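PDB 3I3L: alkylhalidase CmlS from Streptomyces venezuelae, which is a flavin-dependent halogenase of chloramphenicol biosynthesis that binds FAD and holds it through a covalent flavin-aspartate bond. Local coordinates for residues R59-E64 with V125-F130; D160-T165 with V175-V180. All coordinates share one frame; numbering follows the deposited sequence.

Contact 1 (R59-E64 with V125-F130). With FAD (flavin-adenine dinucleotide), chain B.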
loop_
_atom_site.group_PDB
_atom_site.type_symbol
_atom_site.label_atom_id
_atom_site.label_comp_id
_atom_site.label_asym_id
_atom_site.label_seq_id
_atom_site.Cartn_x
_atom_site.Cartn_y
_atom_site.Cartn_z
ATOM N N ARG A 59 -1.887 -23.729 0.730
ATOM C CA ARG A 59 -0.435 -23.777 0.745
ATOM C C ARG A 59 0.033 -22.639 1.610
ATOM O O ARG A 59 -0.600 -21.561 1.583
ATOM C CB ARG A 59 0.150 -23.720 -0.671
ATOM C CG ARG A 59 -0.235 -22.511 -1.505
ATOM C CD ARG A 59 0.747 -21.314 -1.313
ATOM N NE ARG A 59 0.242 -20.182 -2.094
ATOM C CZ ARG A 59 -0.625 -19.282 -1.630
ATOM N NH1 ARG A 59 -1.036 -18.282 -2.391
ATOM N NH2 ARG A 59 -1.096 -19.392 -0.392
ATOM N N TYR A 60 1.109 -22.896 2.395
ATOM C CA TYR A 60 1.681 -21.945 3.368
ATOM C C TYR A 60 2.221 -20.690 2.682
ATOM O O TYR A 60 2.845 -20.779 1.647
ATOM C CB TYR A 60 2.784 -22.585 4.264
ATOM C CG TYR A 60 3.424 -21.502 5.103
ATOM C CD1 TYR A 60 2.909 -21.165 6.359
ATOM C CD2 TYR A 60 4.475 -20.733 4.581
ATOM C CE1 TYR A 60 3.430 -20.101 7.078
ATOM C CE2 TYR A 60 5.005 -19.638 5.288
ATOM C CZ TYR A 60 4.487 -19.346 6.536
ATOM O OH TYR A 60 5.000 -18.274 7.211
ATOM N N ARG A 61 1.989 -19.522 3.289
ATOM C CA ARG A 61 2.448 -18.257 2.733
ATOM C C ARG A 61 2.591 -17.202 3.848
ATOM O O ARG A 61 1.743 -17.060 4.698
ATOM C CB ARG A 61 1.466 -17.782 1.673
ATOM C CG ARG A 61 1.848 -16.550 0.913
ATOM C CD ARG A 61 2.890 -16.918 -0.099
ATOM N NE ARG A 61 3.203 -15.824 -1.037
ATOM C CZ ARG A 61 3.786 -14.659 -0.723
ATOM N NH1 ARG A 61 4.144 -14.366 0.529
ATOM N NH2 ARG A 61 4.066 -13.801 -1.684
ATOM N N VAL A 62 3.706 -16.502 3.840
ATOM C CA VAL A 62 3.966 -15.451 4.778
ATOM C C VAL A 62 3.277 -14.209 4.217
ATOM O O VAL A 62 2.989 -14.158 3.009
ATOM C CB VAL A 62 5.510 -15.206 4.920
ATOM C CG1 VAL A 62 6.063 -14.489 3.672
ATOM C CG2 VAL A 62 5.813 -14.439 6.225
ATOM N N GLY A 63 2.984 -13.245 5.093
ATOM C CA GLY A 63 2.384 -11.938 4.681
ATOM C C GLY A 63 1.001 -11.839 5.265
ATOM O O GLY A 63 0.039 -11.911 4.539
ATOM N N GLU A 64 0.927 -11.689 6.573
ATOM C CA GLU A 64 -0.257 -12.050 7.322
ATOM C C GLU A 64 -1.120 -10.899 7.844
ATOM O O GLU A 64 -2.248 -11.138 8.336
ATOM C CB GLU A 64 0.169 -12.953 8.463
ATOM C CG GLU A 64 0.784 -14.256 7.911
ATOM C CD GLU A 64 1.752 -14.904 8.871
ATOM O OE1 GLU A 64 2.647 -14.198 9.413
ATOM O OE2 GLU A 64 1.624 -16.139 9.059
ATOM N N VAL A 125 -4.302 -12.895 9.389
ATOM C CA VAL A 125 -4.738 -14.175 8.868
ATOM C C VAL A 125 -3.614 -15.171 8.720
ATOM O O VAL A 125 -2.439 -14.820 8.634
ATOM C CB VAL A 125 -5.482 -14.064 7.489
ATOM C CG1 VAL A 125 -6.602 -12.961 7.552
ATOM C CG2 VAL A 125 -4.471 -13.708 6.380
ATOM N N LYS A 126 -4.003 -16.433 8.655
ATOM C CA LYS A 126 -3.166 -17.478 8.179
ATOM C C LYS A 126 -3.402 -17.529 6.675
ATOM O O LYS A 126 -4.531 -17.810 6.219
ATOM C CB LYS A 126 -3.561 -18.772 8.894
ATOM C CG LYS A 126 -2.703 -19.950 8.588
ATOM C CD LYS A 126 -2.894 -21.064 9.673
ATOM C CE LYS A 126 -1.701 -21.064 10.653
ATOM N NZ LYS A 126 -1.829 -22.139 11.706
ATOM N N ARG A 127 -2.373 -17.178 5.902
ATOM C CA ARG A 127 -2.519 -16.938 4.459
ATOM C C ARG A 127 -2.979 -18.180 3.671
ATOM O O ARG A 127 -3.722 -18.047 2.675
ATOM C CB ARG A 127 -1.226 -16.397 3.838
ATOM C CG ARG A 127 -0.991 -14.899 4.053
ATOM C CD ARG A 127 -2.032 -14.001 3.290
ATOM N NE ARG A 127 -1.963 -14.295 1.860
ATOM C CZ ARG A 127 -1.014 -13.810 1.044
ATOM N NH1 ARG A 127 -0.051 -12.992 1.533
ATOM N NH2 ARG A 127 -0.998 -14.177 -0.245
ATOM N N GLU A 128 -2.544 -19.365 4.097
ATOM C CA GLU A 128 -2.984 -20.609 3.467
ATOM C C GLU A 128 -4.523 -20.727 3.529
ATOM O O GLU A 128 -5.149 -21.237 2.607
ATOM C CB GLU A 128 -2.292 -21.818 4.112
ATOM C CG GLU A 128 -2.617 -22.011 5.578
ATOM C CD GLU A 128 -1.505 -22.771 6.331
ATOM O OE1 GLU A 128 -1.628 -24.007 6.489
ATOM O OE2 GLU A 128 -0.517 -22.155 6.783
ATOM N N GLU A 129 -5.125 -20.184 4.587
ATOM C CA GLU A 129 -6.574 -20.290 4.762
ATOM C C GLU A 129 -7.301 -19.164 4.079
ATOM O O GLU A 129 -8.253 -19.384 3.345
ATOM C CB GLU A 129 -6.948 -20.376 6.261
ATOM C CG GLU A 129 -6.470 -21.662 6.919
ATOM C CD GLU A 129 -6.705 -21.696 8.450
ATOM O OE1 GLU A 129 -7.060 -20.670 9.099
ATOM O OE2 GLU A 129 -6.488 -22.776 9.020
ATOM N N PHE A 130 -6.805 -17.951 4.265
ATOM C CA PHE A 130 -7.350 -16.780 3.608
ATOM C C PHE A 130 -7.279 -16.869 2.078
ATOM O O PHE A 130 -8.238 -16.589 1.379
ATOM C CB PHE A 130 -6.594 -15.533 4.093
ATOM C CG PHE A 130 -7.033 -14.260 3.428
ATOM C CD1 PHE A 130 -8.220 -13.677 3.770
ATOM C CD2 PHE A 130 -6.234 -13.660 2.462
ATOM C CE1 PHE A 130 -8.653 -12.462 3.149
ATOM C CE2 PHE A 130 -6.590 -12.462 1.850
ATOM C CZ PHE A 130 -7.827 -11.832 2.186
HETATM P PA FAD B . 1.315 -14.243 -3.996
HETATM O O1A FAD B . 2.760 -14.684 -4.040
HETATM O O2A FAD B . 0.683 -14.165 -2.651
HETATM O O5B FAD B . 0.455 -15.257 -4.945
HETATM C C5B FAD B . 0.940 -15.630 -6.218
HETATM C C4B FAD B . 0.498 -17.060 -6.603
HETATM O O4B FAD B . 0.952 -17.305 -7.955
HETATM C C3B FAD B . 1.123 -18.125 -5.736
HETATM O O3B FAD B . 0.123 -18.858 -5.096
HETATM C C2B FAD B . 1.905 -19.020 -6.710
HETATM O O2B FAD B . 1.695 -20.369 -6.437
HETATM C C1B FAD B . 1.334 -18.655 -8.072
HETATM N N9A FAD B . 2.205 -18.766 -9.227
HETATM C C8A FAD B . 3.490 -18.324 -9.344
HETATM N N7A FAD B . 3.926 -18.591 -10.594
HETATM C C5A FAD B . 2.967 -19.277 -11.258
HETATM C C6A FAD B . 2.912 -19.796 -12.539
HETATM N N6A FAD B . 3.928 -19.664 -13.372
HETATM N N1A FAD B . 1.751 -20.402 -12.935
HETATM C C2A FAD B . 0.677 -20.538 -12.090
HETATM N N3A FAD B . 0.745 -20.009 -10.838
HETATM C C4A FAD B . 1.870 -19.385 -10.422
HETATM N N1 FAD B . 1.815 -8.266 2.960
HETATM C C2 FAD B . 0.824 -7.773 3.792
HETATM O O2 FAD B . -0.178 -7.306 3.266
HETATM N N3 FAD B . 0.965 -7.784 5.154
HETATM C C4 FAD B . 2.097 -8.289 5.736
HETATM O O4 FAD B . 2.190 -8.307 7.006
HETATM C C4X FAD B . 3.118 -8.758 4.907
HETATM N N5 FAD B . 4.254 -9.286 5.455
HETATM C C5X FAD B . 5.207 -9.842 4.632
HETATM C C6 FAD B . 6.382 -10.374 5.183
HETATM C C7 FAD B . 7.364 -10.856 4.352
HETATM C C7M FAD B . 8.632 -11.453 4.914
HETATM C C8 FAD B . 7.136 -10.851 2.980
HETATM C C8M FAD B . 8.119 -11.450 2.055
HETATM C C9 FAD B . 5.991 -10.285 2.410
HETATM C C9A FAD B . 5.029 -9.788 3.276
HETATM N N10 FAD B . 3.888 -9.295 2.711
HETATM C C10 FAD B . 2.957 -8.739 3.504
HETATM C "C1'" FAD B . 3.884 -9.182 1.225
HETATM C "C2'" FAD B . 2.704 -9.930 0.652
HETATM O "O2'" FAD B . 2.708 -11.194 1.183
HETATM C "C3'" FAD B . 2.633 -9.974 -0.851
HETATM O "O3'" FAD B . 2.562 -8.657 -1.352
HETATM C "C4'" FAD B . 1.347 -10.731 -1.323
HETATM O "O4'" FAD B . 1.409 -12.098 -1.025
HETATM C "C5'" FAD B . 1.216 -10.618 -2.837
HETATM O "O5'" FAD B . 0.034 -11.225 -3.271
HETATM P P FAD B . 0.054 -11.768 -4.754
HETATM O O1P FAD B . 0.644 -10.716 -5.667
HETATM O O2P FAD B . -1.311 -12.353 -5.099
HETATM O O3P FAD B . 1.218 -12.892 -4.794
HETATM O O HOH W 1 -3.732 -21.634 0.194
HETATM O O HOH W 2 0.417 -17.356 6.968
#
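Arg127 lies alongside Arg61, pointing the same way, so that CG of Arg61 sits over one face of the Arg127 guanidinium, whose plane is turned 35° from that of its neighbour. The pair illustrates how like charges can share a small space when both face one phosphate: Arg61 NH2 donates to FAD O1A at 2.8 Å, and Arg127 NH2 reaches FAD O2A on the same phosphate at 2.9 Å. With its chain bent at chi2 and chi3, Arg127 curls round the carbonyl oxygen of Gly63, and its NH1 gives a nearly straight bond (171°) to a lone pair of Gly63 O, 3.2 Å away and in the guanidinium plane. The same NH1 also donates to FAD O4', while NE is paired with Asp131. An alanine in place of Arg127 would remove all these donors and is likely to leave the phosphate oxygen O2A and the Gly63 carbonyl without their arginine partner. Arg59, also salt-bridged to Asp131, directs NE and NH1 to the ribose hydroxyl O3B, the NH1 bond measuring 3.0 Å. At Gly63 the backbone angles suit glycine, and a CB would run into FAD O2'. Farther along, Val125 N donates to Glu64 O at 2.9 Å, and one water links Arg61 O, Glu64 OE2 and Arg127 N; the Glu64 carboxylate is also held by Tyr211 and Ser247. The loop between strand 48-52 and helix 68-76 thus runs past the start of helix 127-140, where Lys126 is the N-cap residue, and the two together line the FAD pocket.

Contact 2 (D160-T165 with V175-V180)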
loop_
_atom_site.group_PDB
_atom_site.type_symbol
_atom_site.label_atom_id
_atom_site.label_comp_id
_atom_site.label_asym_id
_atom_site.label_seq_id
_atom_site.Cartn_x
_atom_site.Cartn_y
_atom_site.Cartn_z
ATOM N N ASP A 160 -2.821 -9.921 -31.743
ATOM C CA ASP A 160 -4.280 -10.137 -31.596
ATOM C C ASP A 160 -4.709 -11.012 -30.438
ATOM O O ASP A 160 -5.888 -11.166 -30.172
ATOM C CB ASP A 160 -4.899 -10.669 -32.908
ATOM C CG ASP A 160 -4.768 -9.652 -34.061
ATOM O OD1 ASP A 160 -4.784 -8.402 -33.806
ATOM O OD2 ASP A 160 -4.578 -10.097 -35.203
ATOM N N ARG A 161 -3.770 -11.623 -29.742
ATOM C CA ARG A 161 -4.184 -12.573 -28.729
ATOM C C ARG A 161 -3.079 -12.775 -27.732
ATOM O O ARG A 161 -1.962 -12.305 -27.946
ATOM C CB ARG A 161 -4.489 -13.949 -29.393
ATOM C CG ARG A 161 -3.348 -14.440 -30.296
ATOM C CD ARG A 161 -3.635 -15.909 -30.860
ATOM N NE ARG A 161 -5.003 -15.994 -31.371
ATOM C CZ ARG A 161 -5.379 -15.495 -32.544
ATOM N NH1 ARG A 161 -4.498 -14.902 -33.368
ATOM N NH2 ARG A 161 -6.641 -15.595 -32.898
ATOM N N VAL A 162 -3.379 -13.506 -26.670
ATOM C CA VAL A 162 -2.334 -13.996 -25.793
ATOM C C VAL A 162 -2.389 -15.509 -25.878
ATOM O O VAL A 162 -3.467 -16.048 -25.835
ATOM C CB VAL A 162 -2.583 -13.545 -24.298
ATOM C CG1 VAL A 162 -1.665 -14.252 -23.364
ATOM C CG2 VAL A 162 -2.430 -12.014 -24.154
ATOM N N VAL A 163 -1.234 -16.186 -25.978
ATOM C CA VAL A 163 -1.190 -17.640 -25.863
ATOM C C VAL A 163 -0.361 -18.164 -24.717
ATOM O O VAL A 163 0.793 -17.999 -24.711
ATOM C CB VAL A 163 -0.718 -18.279 -27.187
ATOM C CG1 VAL A 163 -0.815 -19.815 -27.110
ATOM C CG2 VAL A 163 -1.570 -17.745 -28.338
ATOM N N LEU A 164 -0.972 -18.891 -23.794
ATOM C CA LEU A 164 -0.259 -19.451 -22.645
ATOM C C LEU A 164 0.085 -20.915 -22.830
ATOM O O LEU A 164 -0.716 -21.675 -23.365
ATOM C CB LEU A 164 -1.142 -19.325 -21.389
ATOM C CG LEU A 164 -1.078 -17.985 -20.628
ATOM C CD1 LEU A 164 -1.429 -16.880 -21.484
ATOM C CD2 LEU A 164 -2.036 -18.064 -19.488
ATOM N N THR A 165 1.257 -21.321 -22.378
ATOM C CA THR A 165 1.498 -22.746 -22.250
ATOM C C THR A 165 1.381 -23.120 -20.810
ATOM O O THR A 165 1.946 -22.445 -19.948
ATOM C CB THR A 165 2.826 -23.197 -22.820
ATOM O OG1 THR A 165 2.884 -22.820 -24.190
ATOM C CG2 THR A 165 2.958 -24.723 -22.731
ATOM N N VAL A 175 -3.259 -22.562 -24.433
ATOM C CA VAL A 175 -4.566 -21.885 -24.328
ATOM C C VAL A 175 -4.512 -20.407 -24.790
ATOM O O VAL A 175 -3.567 -19.715 -24.430
ATOM C CB VAL A 175 -5.087 -21.821 -22.908
ATOM C CG1 VAL A 175 -6.562 -21.362 -22.971
ATOM C CG2 VAL A 175 -5.021 -23.197 -22.197
ATOM N N GLU A 176 -5.521 -19.927 -25.543
ATOM C CA GLU A 176 -5.520 -18.547 -26.002
ATOM C C GLU A 176 -6.550 -17.731 -25.255
ATOM O O GLU A 176 -7.526 -18.279 -24.746
ATOM C CB GLU A 176 -5.727 -18.415 -27.526
ATOM C CG GLU A 176 -7.141 -18.682 -28.039
ATOM C CD GLU A 176 -7.313 -18.434 -29.508
ATOM O OE1 GLU A 176 -7.863 -19.351 -30.156
ATOM O OE2 GLU A 176 -6.971 -17.326 -30.035
ATOM N N SER A 177 -6.309 -16.419 -25.167
ATOM C CA SER A 177 -7.256 -15.506 -24.530
ATOM C C SER A 177 -7.067 -14.098 -25.074
ATOM O O SER A 177 -6.077 -13.823 -25.779
ATOM C CB SER A 177 -7.088 -15.586 -23.000
ATOM O OG SER A 177 -5.796 -15.051 -22.607
ATOM N N ASP A 178 -8.035 -13.218 -24.823
ATOM C CA ASP A 178 -7.957 -11.845 -25.226
ATOM C C ASP A 178 -6.960 -11.031 -24.350
ATOM O O ASP A 178 -6.223 -10.153 -24.878
ATOM C CB ASP A 178 -9.315 -11.186 -25.101
ATOM C CG ASP A 178 -10.357 -11.839 -26.013
ATOM O OD1 ASP A 178 -10.014 -12.005 -27.191
ATOM O OD2 ASP A 178 -11.477 -12.158 -25.528
ATOM N N PHE A 179 -6.996 -11.291 -23.041
ATOM C CA PHE A 179 -6.072 -10.629 -22.110
ATOM C C PHE A 179 -5.455 -11.627 -21.178
ATOM O O PHE A 179 -5.990 -12.773 -21.013
ATOM C CB PHE A 179 -6.745 -9.517 -21.313
ATOM C CG PHE A 179 -7.124 -8.348 -22.129
ATOM C CD1 PHE A 179 -6.272 -7.274 -22.269
ATOM C CD2 PHE A 179 -8.383 -8.280 -22.724
ATOM C CE1 PHE A 179 -6.625 -6.153 -23.033
ATOM C CE2 PHE A 179 -8.753 -7.147 -23.524
ATOM C CZ PHE A 179 -7.893 -6.087 -23.651
ATOM N N VAL A 180 -4.298 -11.240 -20.613
ATOM C CA VAL A 180 -3.705 -11.985 -19.541
ATOM C C VAL A 180 -3.381 -11.077 -18.369
ATOM O O VAL A 180 -2.943 -9.948 -18.562
ATOM C CB VAL A 180 -2.439 -12.766 -19.999
ATOM C CG1 VAL A 180 -1.351 -11.837 -20.562
ATOM C CG2 VAL A 180 -1.901 -13.626 -18.815
HETATM O O HOH W 3 -8.306 -12.652 -28.753
#
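Strands 162-165 and 175-177 run antiparallel, their axes 4.7 Å apart at closest and 151° between directions, with Val162-Ser177 and Leu164-Val175 as hydrogen-bonded pairs on either side of the non-hydrogen-bonded pair Val163-Glu176. Each hydrogen-bonded pair makes two backbone bonds, among them Leu164 N to Val175 O at 2.8 Å. On the face carrying Val162 and Leu164, Val162 CG1 meets Val180 CG1 at 3.7 Å, the side chains crossing at about a right angle, and Leu164 CD1 approaches Val180 CG2; Leu164 and Ser177 touch Ala27 of strand 25-29. The Ser177 hydroxyl turns back to its own chain, donating to Phe179 O at 2.8 Å from above the carbonyl plane. Glu176, on the other face, extends beyond CG (chi2 175°) to bring OE2 to the guanidinium edge of Arg161. There Arg161 NE donates almost straight (172°) to Glu176 OE2 at 2.7 Å, on the syn side but tilted out of the carboxylate plane, with a weak second bond from NH2, while NH1 pairs with Asp158. The chemistry divides by face: buried aliphatic groups join the hairpin to the neighbouring sheet, and near the surface an ion pair links Arg161, just before one strand, to Glu176 of the other.

Contact 1 closes before contact 2 opens along the chain, and both belong to the FAD binding domain. Their centres are 30 Å apart and their nearest atoms about 17 Å, so neither touches the other. What relates them is the six-stranded mixed sheet: the loop of 59-64 follows its strand 48-52, whereas 175-180 passes from the three-stranded antiparallel sheet into its strand 179-182, beside strand 25-29. Contact 1 meets the cofactor directly. Contact 2 stands farther back, with the Leu164 side chain about 8 Å from FAD and next to Val151, whose backbone N is hydrogen-bonded to the cofactor. One domain thus pairs a polar cofactor grip with a hairpin built onto its sheet.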